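Local coordinates for CRISPR-associated protein,CRISPR-associated endonuclease Cas9 (Corynebacterium diphtheriae, PDB 6JOO) that serves CRISPR immunity as an RNA-guided endonuclease that binds a guide RNA and cleaves the matching double-stranded DNA in a magnesium-dependent reaction, at residues G153-F158 / Q206-R211; A266-R271 / P345-N350; E822-T827 / I845-V850; L864-E869 / K881-P886. All blocks are in the same frame, centred on the assembly; numbering follows the deposited sequence.

Contact 1 of 4, residues G153-F158 / Q206-R211; sequences GPSDAF and QSDYAR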
# COMPACT_ATOMS: atom_id res chain seq x y z
N GLY A 153 20.65 15.77 28.80
CA GLY A 153 20.69 14.96 29.99
C GLY A 153 20.19 13.55 29.74
O GLY A 153 19.53 13.27 28.73
N PRO A 154 20.51 12.63 30.65
CA PRO A 154 20.11 11.23 30.45
C PRO A 154 18.61 11.08 30.29
O PRO A 154 17.82 11.72 30.98
CB PRO A 154 20.62 10.53 31.72
CG PRO A 154 20.84 11.64 32.71
CD PRO A 154 21.26 12.82 31.90
N SER A 155 18.22 10.21 29.36
CA SER A 155 16.82 9.96 29.08
C SER A 155 16.15 9.22 30.24
O SER A 155 16.82 8.68 31.13
CB SER A 155 16.66 9.15 27.80
OG SER A 155 17.38 7.93 27.88
N ASP A 156 14.82 9.21 30.21
CA ASP A 156 14.06 8.42 31.17
C ASP A 156 14.41 6.94 31.05
O ASP A 156 14.37 6.21 32.06
CB ASP A 156 12.56 8.62 30.96
CG ASP A 156 12.19 10.06 30.64
OD1 ASP A 156 13.06 10.81 30.14
OD2 ASP A 156 11.04 10.45 30.90
N ALA A 157 14.73 6.47 29.85
CA ALA A 157 15.15 5.08 29.69
C ALA A 157 16.55 4.86 30.25
O ALA A 157 16.83 3.81 30.84
CB ALA A 157 15.09 4.67 28.22
N PHE A 158 17.45 5.84 30.08
CA PHE A 158 18.79 5.71 30.65
C PHE A 158 18.72 5.62 32.17
O PHE A 158 19.39 4.77 32.78
CB PHE A 158 19.66 6.89 30.21
CG PHE A 158 21.11 6.76 30.63
CD1 PHE A 158 21.53 7.16 31.89
CD2 PHE A 158 22.05 6.24 29.75
CE1 PHE A 158 22.85 7.05 32.27
CE2 PHE A 158 23.38 6.12 30.13
CZ PHE A 158 23.78 6.53 31.39
N GLN A 206 19.87 8.83 21.19
CA GLN A 206 21.20 9.06 20.64
C GLN A 206 22.01 9.99 21.53
O GLN A 206 23.25 9.91 21.55
CB GLN A 206 21.11 9.63 19.22
CG GLN A 206 20.49 8.68 18.21
CD GLN A 206 20.58 9.20 16.79
OE1 GLN A 206 21.30 10.16 16.52
NE2 GLN A 206 19.83 8.59 15.88
N SER A 207 21.34 10.88 22.26
CA SER A 207 22.05 11.77 23.18
C SER A 207 22.78 10.97 24.25
O SER A 207 23.89 11.34 24.65
CB SER A 207 21.08 12.77 23.81
OG SER A 207 20.17 12.11 24.68
N ASP A 208 22.18 9.88 24.72
CA ASP A 208 22.84 9.06 25.73
C ASP A 208 24.11 8.41 25.18
O ASP A 208 25.13 8.35 25.88
CB ASP A 208 21.87 8.00 26.26
CG ASP A 208 20.60 8.59 26.85
OD1 ASP A 208 20.63 9.75 27.33
OD2 ASP A 208 19.56 7.89 26.85
N TYR A 209 24.06 7.94 23.93
CA TYR A 209 25.25 7.35 23.32
C TYR A 209 26.28 8.42 22.97
O TYR A 209 27.49 8.16 23.06
CB TYR A 209 24.87 6.55 22.07
CG TYR A 209 24.28 5.20 22.39
CD1 TYR A 209 22.93 5.06 22.68
CD2 TYR A 209 25.08 4.07 22.42
CE1 TYR A 209 22.39 3.83 22.98
CE2 TYR A 209 24.55 2.83 22.72
CZ TYR A 209 23.20 2.72 23.00
OH TYR A 209 22.67 1.49 23.30
N ALA A 210 25.84 9.61 22.57
CA ALA A 210 26.77 10.70 22.32
C ALA A 210 27.51 11.09 23.60
O ALA A 210 28.69 11.47 23.55
CB ALA A 210 26.03 11.90 21.74
N ARG A 211 26.84 10.99 24.75
CA ARG A 211 27.49 11.29 26.02
C ARG A 211 28.59 10.28 26.32
O ARG A 211 29.66 10.64 26.82
CB ARG A 211 26.45 11.33 27.14
CG ARG A 211 26.67 12.42 28.18
CD ARG A 211 25.52 12.49 29.19
NE ARG A 211 24.22 12.58 28.53
CZ ARG A 211 23.32 11.60 28.49
NH1 ARG A 211 22.17 11.78 27.87
NH2 ARG A 211 23.58 10.44 29.09

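Contact 2 of 4, residues A266-R271 / P345-N350; sequences AFQRYR and PTHDTN. With nucleotides of chain B.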
# COMPACT_ATOMS: atom_id res chain seq x y z
N ALA A 266 4.03 35.90 2.84
CA ALA A 266 2.87 36.01 1.96
C ALA A 266 1.58 35.70 2.72
O ALA A 266 0.71 36.56 2.87
CB ALA A 266 3.02 35.08 0.76
N PHE A 267 1.46 34.47 3.24
CA PHE A 267 0.21 34.04 3.86
C PHE A 267 -0.10 34.85 5.11
O PHE A 267 -1.26 35.24 5.34
CB PHE A 267 0.28 32.55 4.19
CG PHE A 267 -0.96 32.03 4.89
CD1 PHE A 267 -2.11 31.77 4.17
CD2 PHE A 267 -0.96 31.80 6.25
CE1 PHE A 267 -3.25 31.29 4.79
CE2 PHE A 267 -2.10 31.32 6.89
CZ PHE A 267 -3.24 31.07 6.16
N GLN A 268 0.91 35.11 5.93
CA GLN A 268 0.68 35.89 7.14
C GLN A 268 0.18 37.29 6.81
O GLN A 268 -0.80 37.76 7.39
CB GLN A 268 1.96 35.93 7.98
CG GLN A 268 2.42 34.56 8.45
CD GLN A 268 1.66 34.07 9.67
OE1 GLN A 268 0.64 34.65 10.06
NE2 GLN A 268 2.14 32.99 10.29
N ARG A 269 0.84 37.96 5.86
CA ARG A 269 0.34 39.26 5.42
C ARG A 269 -0.95 39.11 4.63
O ARG A 269 -1.72 40.08 4.51
CB ARG A 269 1.40 39.97 4.58
N TYR A 270 -1.21 37.92 4.10
CA TYR A 270 -2.49 37.68 3.44
C TYR A 270 -3.59 37.42 4.45
O TYR A 270 -4.72 37.89 4.27
CB TYR A 270 -2.37 36.50 2.47
CG TYR A 270 -3.69 35.86 2.12
CD1 TYR A 270 -4.45 36.31 1.04
CD2 TYR A 270 -4.18 34.78 2.85
CE1 TYR A 270 -5.65 35.71 0.72
CE2 TYR A 270 -5.37 34.18 2.53
CZ TYR A 270 -6.11 34.65 1.47
OH TYR A 270 -7.30 34.05 1.15
N ARG A 271 -3.28 36.68 5.51
CA ARG A 271 -4.32 36.19 6.41
C ARG A 271 -5.05 37.33 7.11
O ARG A 271 -6.28 37.36 7.16
CB ARG A 271 -3.73 35.22 7.43
CG ARG A 271 -4.71 34.83 8.52
CD ARG A 271 -4.24 33.63 9.31
NE ARG A 271 -2.85 33.72 9.73
CZ ARG A 271 -2.34 33.06 10.76
NH1 ARG A 271 -3.11 32.28 11.50
NH2 ARG A 271 -1.06 33.19 11.07
N PRO A 345 -5.70 37.78 14.16
CA PRO A 345 -4.48 37.15 13.66
C PRO A 345 -3.32 38.14 13.60
O PRO A 345 -3.49 39.35 13.79
CB PRO A 345 -4.88 36.70 12.24
CG PRO A 345 -6.23 37.36 11.95
CD PRO A 345 -6.49 38.34 13.06
N THR A 346 -2.13 37.60 13.35
CA THR A 346 -0.91 38.38 13.37
C THR A 346 0.11 37.71 12.46
O THR A 346 -0.06 36.56 12.05
CB THR A 346 -0.35 38.52 14.79
OG1 THR A 346 -1.42 38.52 15.74
CG2 THR A 346 0.43 39.80 14.94
N HIS A 347 1.18 38.45 12.14
CA HIS A 347 2.33 37.87 11.44
C HIS A 347 3.04 36.95 12.43
O HIS A 347 4.02 37.31 13.08
CB HIS A 347 3.25 38.97 10.92
CG HIS A 347 4.20 38.51 9.84
ND1 HIS A 347 4.85 37.29 9.89
CD2 HIS A 347 4.59 39.10 8.69
CE1 HIS A 347 5.61 37.16 8.82
NE2 HIS A 347 5.47 38.24 8.07
N ASP A 348 2.52 35.73 12.54
CA ASP A 348 2.89 34.84 13.64
C ASP A 348 4.35 34.41 13.56
O ASP A 348 5.03 34.31 14.59
CB ASP A 348 1.97 33.62 13.67
CG ASP A 348 0.70 33.86 14.46
OD1 ASP A 348 0.79 34.01 15.70
OD2 ASP A 348 -0.39 33.91 13.85
N THR A 349 4.85 34.13 12.36
CA THR A 349 6.22 33.64 12.22
C THR A 349 7.24 34.68 12.68
O THR A 349 8.20 34.35 13.38
CB THR A 349 6.50 33.24 10.77
OG1 THR A 349 7.86 33.55 10.43
CG2 THR A 349 5.57 33.96 9.83
N ASN A 350 7.04 35.95 12.31
CA ASN A 350 7.98 36.99 12.71
C ASN A 350 7.97 37.18 14.23
O ASN A 350 9.02 37.39 14.84
CB ASN A 350 7.66 38.30 12.00
CG ASN A 350 8.13 38.30 10.55
OD1 ASN A 350 8.85 37.40 10.12
ND2 ASN A 350 7.74 39.32 9.80
P U B 6 -5.68 30.16 8.88
OP1 U B 6 -4.21 30.18 9.05
OP2 U B 6 -6.37 28.88 8.56
O5' U B 6 -6.32 30.72 10.22
C5' U B 6 -6.49 29.89 11.35
C4' U B 6 -7.77 30.20 12.08
O4' U B 6 -8.85 30.39 11.12
C3' U B 6 -8.28 29.11 13.00
O3' U B 6 -7.63 29.13 14.26
C2' U B 6 -9.77 29.40 13.08
O2' U B 6 -10.03 30.46 13.99
C1' U B 6 -10.06 29.90 11.66
N1 U B 6 -10.56 28.82 10.78
C2 U B 6 -11.84 28.33 10.99
O2 U B 6 -12.58 28.73 11.87
N3 U B 6 -12.22 27.34 10.11
C4 U B 6 -11.48 26.81 9.08
O4 U B 6 -11.97 25.92 8.38
C5 U B 6 -10.18 27.38 8.92
C6 U B 6 -9.78 28.34 9.76
P A B 5 -7.45 29.17 3.24
OP1 A B 5 -6.01 29.09 2.88
OP2 A B 5 -8.24 27.92 3.39
O5' A B 5 -7.59 30.00 4.59
C5' A B 5 -7.03 31.30 4.69
C4' A B 5 -7.51 32.01 5.93
O4' A B 5 -8.93 32.30 5.81
C3' A B 5 -7.40 31.24 7.23
O3' A B 5 -6.10 31.24 7.77
C2' A B 5 -8.44 31.93 8.11
O2' A B 5 -7.93 33.16 8.61
C1' A B 5 -9.53 32.24 7.09
N9 A B 5 -10.58 31.20 7.06
C8 A B 5 -10.75 30.19 6.15
N7 A B 5 -11.78 29.42 6.40
C5 A B 5 -12.31 29.96 7.57
C6 A B 5 -13.42 29.59 8.35
N6 A B 5 -14.22 28.56 8.08
N1 A B 5 -13.68 30.34 9.45
C2 A B 5 -12.88 31.37 9.73
N3 A B 5 -11.81 31.81 9.07
C4 A B 5 -11.58 31.05 7.98

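Contact 3 of 4, residues E822-T827 / I845-V850; sequences ELVVDT and IRRWRV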
# COMPACT_ATOMS: atom_id res chain seq x y z
N GLU A 822 -14.59 -15.95 -13.70
CA GLU A 822 -15.96 -16.43 -13.61
C GLU A 822 -16.10 -17.73 -14.40
O GLU A 822 -15.67 -17.81 -15.55
CB GLU A 822 -16.93 -15.38 -14.15
CG GLU A 822 -18.36 -15.90 -14.36
CD GLU A 822 -19.28 -14.83 -14.93
OE1 GLU A 822 -18.86 -13.65 -15.00
OE2 GLU A 822 -20.42 -15.17 -15.31
N LEU A 823 -16.71 -18.73 -13.77
CA LEU A 823 -16.97 -20.01 -14.40
C LEU A 823 -18.46 -20.27 -14.48
O LEU A 823 -19.23 -19.85 -13.62
CB LEU A 823 -16.31 -21.17 -13.64
CG LEU A 823 -14.82 -21.12 -13.36
CD1 LEU A 823 -14.41 -22.37 -12.62
CD2 LEU A 823 -14.04 -20.97 -14.66
N VAL A 824 -18.86 -20.99 -15.53
CA VAL A 824 -20.19 -21.58 -15.63
C VAL A 824 -20.02 -23.08 -15.51
O VAL A 824 -19.28 -23.69 -16.29
CB VAL A 824 -20.89 -21.19 -16.95
CG1 VAL A 824 -22.25 -21.85 -17.04
CG2 VAL A 824 -21.02 -19.69 -17.05
N VAL A 825 -20.69 -23.68 -14.52
CA VAL A 825 -20.48 -25.08 -14.16
C VAL A 825 -21.82 -25.79 -14.10
O VAL A 825 -22.79 -25.26 -13.55
CB VAL A 825 -19.75 -25.21 -12.81
CG1 VAL A 825 -19.55 -26.68 -12.45
CG2 VAL A 825 -18.41 -24.48 -12.84
N ASP A 826 -21.87 -27.00 -14.67
CA ASP A 826 -23.03 -27.88 -14.57
C ASP A 826 -22.81 -28.78 -13.36
O ASP A 826 -22.04 -29.75 -13.42
CB ASP A 826 -23.21 -28.68 -15.85
CG ASP A 826 -24.40 -29.63 -15.80
OD1 ASP A 826 -25.26 -29.49 -14.90
OD2 ASP A 826 -24.48 -30.52 -16.67
N THR A 827 -23.48 -28.46 -12.25
CA THR A 827 -23.29 -29.16 -10.98
C THR A 827 -24.23 -30.34 -10.80
O THR A 827 -24.35 -30.85 -9.68
CB THR A 827 -23.47 -28.18 -9.82
OG1 THR A 827 -24.85 -27.82 -9.72
CG2 THR A 827 -22.65 -26.92 -10.05
N ILE A 845 -26.89 -23.72 -8.70
CA ILE A 845 -25.87 -22.70 -8.84
C ILE A 845 -24.96 -23.10 -10.00
O ILE A 845 -24.18 -24.05 -9.88
CB ILE A 845 -25.06 -22.52 -7.55
CG1 ILE A 845 -26.00 -22.38 -6.35
CG2 ILE A 845 -24.13 -21.33 -7.66
CD1 ILE A 845 -25.31 -22.42 -5.01
N ARG A 846 -25.06 -22.39 -11.12
CA ARG A 846 -24.24 -22.69 -12.27
C ARG A 846 -23.18 -21.63 -12.55
O ARG A 846 -22.31 -21.87 -13.39
CB ARG A 846 -25.11 -22.88 -13.52
CG ARG A 846 -26.04 -21.73 -13.84
CD ARG A 846 -27.07 -22.13 -14.89
NE ARG A 846 -26.46 -22.52 -16.16
CZ ARG A 846 -26.25 -21.68 -17.17
NH1 ARG A 846 -25.69 -22.12 -18.29
NH2 ARG A 846 -26.60 -20.41 -17.07
N ARG A 847 -23.21 -20.49 -11.86
CA ARG A 847 -22.20 -19.45 -12.02
C ARG A 847 -21.32 -19.41 -10.78
O ARG A 847 -21.80 -19.11 -9.68
CB ARG A 847 -22.85 -18.09 -12.28
CG ARG A 847 -23.63 -18.00 -13.58
CD ARG A 847 -23.60 -16.60 -14.16
NE ARG A 847 -24.62 -16.42 -15.19
CZ ARG A 847 -24.41 -16.62 -16.49
NH1 ARG A 847 -25.41 -16.43 -17.35
NH2 ARG A 847 -23.22 -17.00 -16.93
N TRP A 848 -20.03 -19.70 -10.96
CA TRP A 848 -19.08 -19.77 -9.87
C TRP A 848 -17.90 -18.84 -10.13
O TRP A 848 -17.66 -18.42 -11.27
CB TRP A 848 -18.57 -21.21 -9.66
CG TRP A 848 -19.65 -22.17 -9.27
CD1 TRP A 848 -20.55 -22.77 -10.10
CD2 TRP A 848 -19.95 -22.63 -7.95
NE1 TRP A 848 -21.39 -23.58 -9.37
CE2 TRP A 848 -21.04 -23.51 -8.05
CE3 TRP A 848 -19.39 -22.39 -6.69
CZ2 TRP A 848 -21.59 -24.16 -6.94
CZ3 TRP A 848 -19.94 -23.03 -5.59
CH2 TRP A 848 -21.03 -23.90 -5.72
N ARG A 849 -17.17 -18.53 -9.06
CA ARG A 849 -16.03 -17.63 -9.10
C ARG A 849 -14.79 -18.34 -8.56
O ARG A 849 -14.87 -19.08 -7.57
CB ARG A 849 -16.30 -16.37 -8.28
CG ARG A 849 -15.14 -15.39 -8.25
CD ARG A 849 -15.35 -14.31 -7.20
NE ARG A 849 -15.69 -14.88 -5.90
CZ ARG A 849 -16.82 -14.65 -5.25
NH1 ARG A 849 -17.03 -15.22 -4.07
NH2 ARG A 849 -17.74 -13.85 -5.77
N VAL A 850 -13.66 -18.10 -9.20
CA VAL A 850 -12.39 -18.71 -8.82
C VAL A 850 -11.75 -17.84 -7.74
O VAL A 850 -11.29 -16.73 -8.03
CB VAL A 850 -11.46 -18.88 -10.02
CG1 VAL A 850 -10.10 -19.42 -9.58
CG2 VAL A 850 -12.10 -19.79 -11.06

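Contact 4 of 4, residues L864-E869 / K881-P886; sequences LQMSKE and KIIDRP. With nucleotides of chain C.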
# COMPACT_ATOMS: atom_id res chain seq x y z
N LEU A 864 -20.89 -17.25 -7.37
CA LEU A 864 -20.53 -15.92 -7.86
C LEU A 864 -21.45 -14.83 -7.32
O LEU A 864 -20.98 -13.75 -6.95
CB LEU A 864 -20.53 -15.91 -9.39
CG LEU A 864 -20.44 -14.56 -10.12
CD1 LEU A 864 -19.16 -13.81 -9.75
CD2 LEU A 864 -20.55 -14.73 -11.63
N GLN A 865 -22.75 -15.11 -7.25
CA GLN A 865 -23.76 -14.09 -6.98
C GLN A 865 -24.14 -13.99 -5.51
O GLN A 865 -25.18 -13.41 -5.19
CB GLN A 865 -25.00 -14.35 -7.83
CG GLN A 865 -24.76 -14.35 -9.34
CD GLN A 865 -25.93 -14.92 -10.13
OE1 GLN A 865 -26.77 -15.63 -9.58
NE2 GLN A 865 -25.98 -14.61 -11.42
N MSE A 866 -23.33 -14.53 -4.61
CA MSE A 866 -23.71 -14.54 -3.20
C MSE A 866 -22.66 -13.94 -2.27
O MSE A 866 -21.47 -13.95 -2.57
CB MSE A 866 -24.04 -15.96 -2.75
CG MSE A 866 -25.18 -16.57 -3.53
SE MSE A 866 -25.42 -18.45 -3.18
CE MSE A 866 -26.31 -18.91 -4.86
N SER A 867 -23.13 -13.41 -1.14
CA SER A 867 -22.28 -12.78 -0.14
C SER A 867 -22.48 -13.47 1.20
O SER A 867 -23.52 -14.07 1.46
CB SER A 867 -22.59 -11.29 -0.03
OG SER A 867 -21.66 -10.63 0.81
N LYS A 868 -21.47 -13.35 2.06
CA LYS A 868 -21.51 -14.02 3.36
C LYS A 868 -22.47 -13.34 4.32
O LYS A 868 -23.02 -13.99 5.21
CB LYS A 868 -20.12 -14.08 3.97
CG LYS A 868 -19.04 -14.59 3.04
CD LYS A 868 -17.67 -14.53 3.70
CE LYS A 868 -17.37 -13.13 4.22
NZ LYS A 868 -16.05 -13.07 4.89
N GLU A 869 -22.68 -12.03 4.16
CA GLU A 869 -23.51 -11.27 5.10
C GLU A 869 -24.97 -11.72 5.07
O GLU A 869 -25.69 -11.48 6.04
CB GLU A 869 -23.42 -9.78 4.79
CG GLU A 869 -22.13 -9.10 5.27
CD GLU A 869 -20.94 -9.35 4.36
OE1 GLU A 869 -21.01 -10.27 3.51
OE2 GLU A 869 -19.93 -8.63 4.49
N LYS A 881 -20.12 -23.26 4.80
CA LYS A 881 -19.02 -24.02 4.21
C LYS A 881 -18.78 -23.60 2.76
O LYS A 881 -17.63 -23.46 2.33
CB LYS A 881 -19.32 -25.52 4.29
CG LYS A 881 -19.30 -26.08 5.71
CD LYS A 881 -17.90 -26.07 6.31
CE LYS A 881 -17.94 -26.18 7.83
NZ LYS A 881 -18.66 -25.03 8.46
N ILE A 882 -19.85 -23.40 1.99
CA ILE A 882 -19.70 -23.17 0.56
C ILE A 882 -19.47 -21.69 0.25
O ILE A 882 -18.69 -21.36 -0.66
CB ILE A 882 -20.93 -23.72 -0.18
CG1 ILE A 882 -20.95 -25.25 -0.11
CG2 ILE A 882 -20.96 -23.26 -1.63
CD1 ILE A 882 -19.70 -25.90 -0.67
N ILE A 883 -20.10 -20.79 1.00
CA ILE A 883 -20.05 -19.36 0.70
C ILE A 883 -18.98 -18.64 1.51
O ILE A 883 -18.35 -17.71 1.02
CB ILE A 883 -21.44 -18.73 0.94
CG1 ILE A 883 -22.52 -19.55 0.21
CG2 ILE A 883 -21.46 -17.27 0.47
CD1 ILE A 883 -23.91 -18.95 0.31
N ASP A 884 -18.73 -19.07 2.76
CA ASP A 884 -17.79 -18.34 3.63
C ASP A 884 -16.43 -19.00 3.59
O ASP A 884 -15.45 -18.40 3.09
CB ASP A 884 -18.34 -18.27 5.06
CG ASP A 884 -17.51 -17.38 5.98
OD1 ASP A 884 -16.48 -16.81 5.55
OD2 ASP A 884 -17.89 -17.23 7.16
N ARG A 885 -16.30 -20.21 4.12
CA ARG A 885 -15.00 -20.84 4.24
C ARG A 885 -15.20 -22.34 4.38
O ARG A 885 -16.04 -22.77 5.18
CB ARG A 885 -14.22 -20.26 5.42
CG ARG A 885 -12.89 -20.93 5.71
CD ARG A 885 -12.23 -20.28 6.92
NE ARG A 885 -10.91 -20.84 7.16
CZ ARG A 885 -9.80 -20.43 6.57
NH1 ARG A 885 -9.85 -19.44 5.69
NH2 ARG A 885 -8.64 -21.00 6.85
N PRO A 886 -14.46 -23.18 3.63
CA PRO A 886 -13.46 -22.77 2.64
C PRO A 886 -14.00 -22.67 1.22
O PRO A 886 -13.26 -22.28 0.32
CB PRO A 886 -12.42 -23.89 2.73
CG PRO A 886 -13.26 -25.10 2.99
CD PRO A 886 -14.43 -24.64 3.85
O5' DG C 1 -12.04 -16.44 4.44
C5' DG C 1 -12.07 -15.29 3.61
C4' DG C 1 -10.68 -14.97 3.10
O4' DG C 1 -9.88 -14.47 4.20
C3' DG C 1 -9.92 -16.16 2.54
O3' DG C 1 -10.14 -16.25 1.15
C2' DG C 1 -8.47 -15.81 2.85
C1' DG C 1 -8.59 -15.05 4.17
N9 DG C 1 -8.44 -15.88 5.37
C8 DG C 1 -9.44 -16.27 6.22
N7 DG C 1 -9.02 -16.99 7.22
C5 DG C 1 -7.65 -17.08 7.02
C6 DG C 1 -6.65 -17.75 7.79
O6 DG C 1 -6.79 -18.40 8.83
N1 DG C 1 -5.39 -17.59 7.23
C2 DG C 1 -5.11 -16.88 6.08
N2 DG C 1 -3.83 -16.84 5.70
N3 DG C 1 -6.04 -16.25 5.36
C4 DG C 1 -7.27 -16.40 5.88
P DG C 2 -10.03 -17.67 0.42
OP1 DG C 2 -10.52 -17.47 -0.96
OP2 DG C 2 -10.68 -18.67 1.29
O5' DG C 2 -8.45 -17.96 0.37
C5' DG C 2 -7.62 -17.26 -0.54
C4' DG C 2 -6.15 -17.50 -0.24
O4' DG C 2 -5.90 -17.18 1.14
C3' DG C 2 -5.68 -18.93 -0.43
O3' DG C 2 -5.26 -19.14 -1.77
C2' DG C 2 -4.50 -19.00 0.54
C1' DG C 2 -4.96 -18.09 1.68
N9 DG C 2 -5.58 -18.80 2.81
C8 DG C 2 -6.92 -18.93 3.06
N7 DG C 2 -7.18 -19.60 4.15
C5 DG C 2 -5.93 -19.93 4.65
C6 DG C 2 -5.58 -20.66 5.81
O6 DG C 2 -6.33 -21.17 6.66
N1 DG C 2 -4.20 -20.77 5.95
C2 DG C 2 -3.28 -20.25 5.08
N2 DG C 2 -1.99 -20.46 5.38
N3 DG C 2 -3.60 -19.56 3.99
C4 DG C 2 -4.94 -19.44 3.84

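Contact 1 of 4, residues G153-F158 / Q206-R211
Asp208, on the helix 206-219, lays its carboxylate against the turn that opens helix 156-169, where it meets Ser155 with both oxygens and slides past the Phe158 side chain in the opposite direction. OD1 is met on its syn side by the backbone of Ser155, Ser155 N to Asp208 OD1 3.2 Å with an N-H...O angle of 149°. Through its anti lone pair Asp208 OD1 also takes Arg211 NH1, 2.6 Å away and close to the guanidinium plane, a salt bridge made one helical turn along. OD2 accepts from Ser155 OG, although the modelled 2.4 Å between Asp208 OD2 and Ser155 OG is doubtful at this resolution.

Ser155 is the N-cap of helix 156-169. Its hydroxyl sits between backbone N and carbonyl carbon (chi1 57°), which turns Ser155 OG back over the first turn to accept from Phe158 N at 3.0 Å, so a small residue with a hydroxyl suits the place. Phe158 CB lies 3.5 Å from Asp208 OD2, and its ring plane is tilted 52° from the carboxylate. Arg211 crosses Pro154 at about a right angle with Pro154 N over one guanidinium face; NH1 also bonds to the Asp152 carbonyl.

The join lies in the part of the engineered chain before its glycine-serine linker, among helices that follow the arginine-rich bridge helix 56-86; neighbouring Gln206 packs on an RNA sugar. An acid placed before a helix N-terminus, with an arginine beside it, should be stabilised in its charged form, and its carboxylate ties the capping turn of helix 156-169 to helix 206-219.

Contact 2 of 4, residues A266-R271 / P345-N350
Helix 265-277 meets the loop that enters helix 348-355 most closely where the CA atoms of Gln268 and His347 stand 5.0 Å apart, with Arg271 and Pro345 the next facing pair. Gln268 carries most of the contact. Its chain bends at chi2 (-80°), which carries the amide back along the loop, and Gln268 OE1 accepts a weak but nearly straight bond from Asp348 N, 3.3 Å long at 171°. The same oxygen also accepts from Arg271 NH2, at a modelled length too short to trust. CB itself lies over one face of the His347 imidazole, Gln268 CB being 3.8 Å from the ring centroid, a CH-pi contact. Thr349 adds its methyl, CG2 standing 3.5 Å from Gln268 CG.

His347 is the centre of an inverse gamma turn and the N-cap of helix 348-355; its NE2 is hydrogen-bonded to Asp265, at the start of the facing helix. All this belongs to the alpha-helical lobe of Cas9, before the linker of the engineered chain, and this side of helix 265-277 lies against the guide RNA.

Arg271, long and charged, can face an acid and a phosphate at once. A bend at chi3 (47°) brings Arg271 NH2 within 2.9 Å of Asp348 OD2, a salt bridge with the two planes well turned from each other. Arg271 NH1 stands 3.4 Å from OP1 of U6 of chain B. The ring of Phe267 meets the same phosphate edge-on, Phe267 CZ lying 3.2 Å from OP1 of U6 of chain B.

Contact 3 of 4, residues E822-T827 / I845-V850
Leu823 and Trp848 form the hydrogen-bonded pair at the middle of two antiparallel strands, Leu823 N reaching Trp848 O at 2.7 Å and Trp848 N returning to Leu823 O at 2.8 Å. Beyond them Val825 N bonds to Arg846 O at 2.7 Å, while Glu822 with Arg849 and Val824 with Arg847 are the non-hydrogen-bonded pairs. The short strand axes run at 144°, a marked twist.

Apolar packing lies on the face of Leu823 and Trp848. Leu823 CD1 meets Val850 CG2 at 3.8 Å, and Val825 CB approaches the pyrrole corner of the indole at Trp848 CD1, 3.7 Å away, the side chains at about a right angle. The Thr827 methyl comes in beside NE1. Ile845 lays CG2 over one indole face and also offers its carbonyl: Trp848 NE1 donates to Ile845 O at 2.9 Å, from above the carbonyl plane.

The face of Glu822, Val824 and Arg847 is mixed, with charged chains beside a valine. Val824 CG2 lies 3.5 Å from Arg847 NH2, and CG1 stands over one face of the Arg846 guanidinium. With CG anti to the backbone N (chi1 168°), Glu822 extends its carboxylate toward Arg847, but OE2 makes only a long ion pair with NH2; its stronger partner is Arg906.

These are adjacent inner strands of a five-stranded antiparallel sheet in the C-terminal domain, after the engineered linker. The indole N-H is satisfied locally, and Arg906, with Arg847 farther off, probably offsets the charge of the buried Glu822.

Contact 4 of 4, residues L864-E869 / K881-P886
Ile883, on helix 877-884, pushes its CD1 against the selenium of Met866, a selenomethionine here, Ile883 CD1 to Met866 SE being 3.8 Å, the two side chains crossing at about a right angle. This is the close-packed part of the contact. The CG2 branch of Ile883 rests on the backbone of Ser867, 3.9 Å from Ser867 O. A branched chain fits because its two arms cover both neighbours, while the long, flexible Met866 runs extended past CG (chi2 170°) and goes on to pack against Leu842, Ile845 and Phe557.

The outer side is looser. Lys868 crosses Asp884 with its methylene chain: Lys868 CD lies 3.2 Å from Asp884 OD1, whereas the charged NZ stops 3.8 Å away from that oxygen, a long salt bridge that leaves the exposed lysine little constrained. Lys868 CG also brushes the Ile883 carbonyl.

Just beyond Asp884, the chain turns toward DNA. Arg885 runs extended from CG to NE (chi2 -179°), and Arg885 NH1 hydrogen-bonds to N7 of DG2 of chain C, 3.1 Å at 149°; NH2 donates to O6 of the same DG2 of chain C, though the modelled length is too short to trust. The C-terminal domain lies after the linker of the engineered chain and is the PAM-interacting part of Cas9, so this arginine probably takes part in PAM reading. The contact joins apolar packing of Ile883 on Met866 to a long, weak ion pair on the outer side, next to an arginine that meets guanine.

In the fold
Contacts 3 and 4 are neighbours in the C-terminal domain, their centres 13 Å apart and touching: Arg847 O and Leu864 N are 3.1 Å apart, probably hydrogen-bonded, and Glu822 packs on Leu864. They bring the five-stranded sheet next to the segment whose Arg885 meets the DNA of chain C. Contacts 1 and 2 lie in the helical region on the opposite side of the chain's centre, 38 Å apart between centres; contact 2 borders the guide RNA directly and contact 1 comes within about 4 Å of nucleic acid, nearest atoms. From contact 3 each is about 65 Å between centres. The zinc site of His712 and His719 belongs to none of the four.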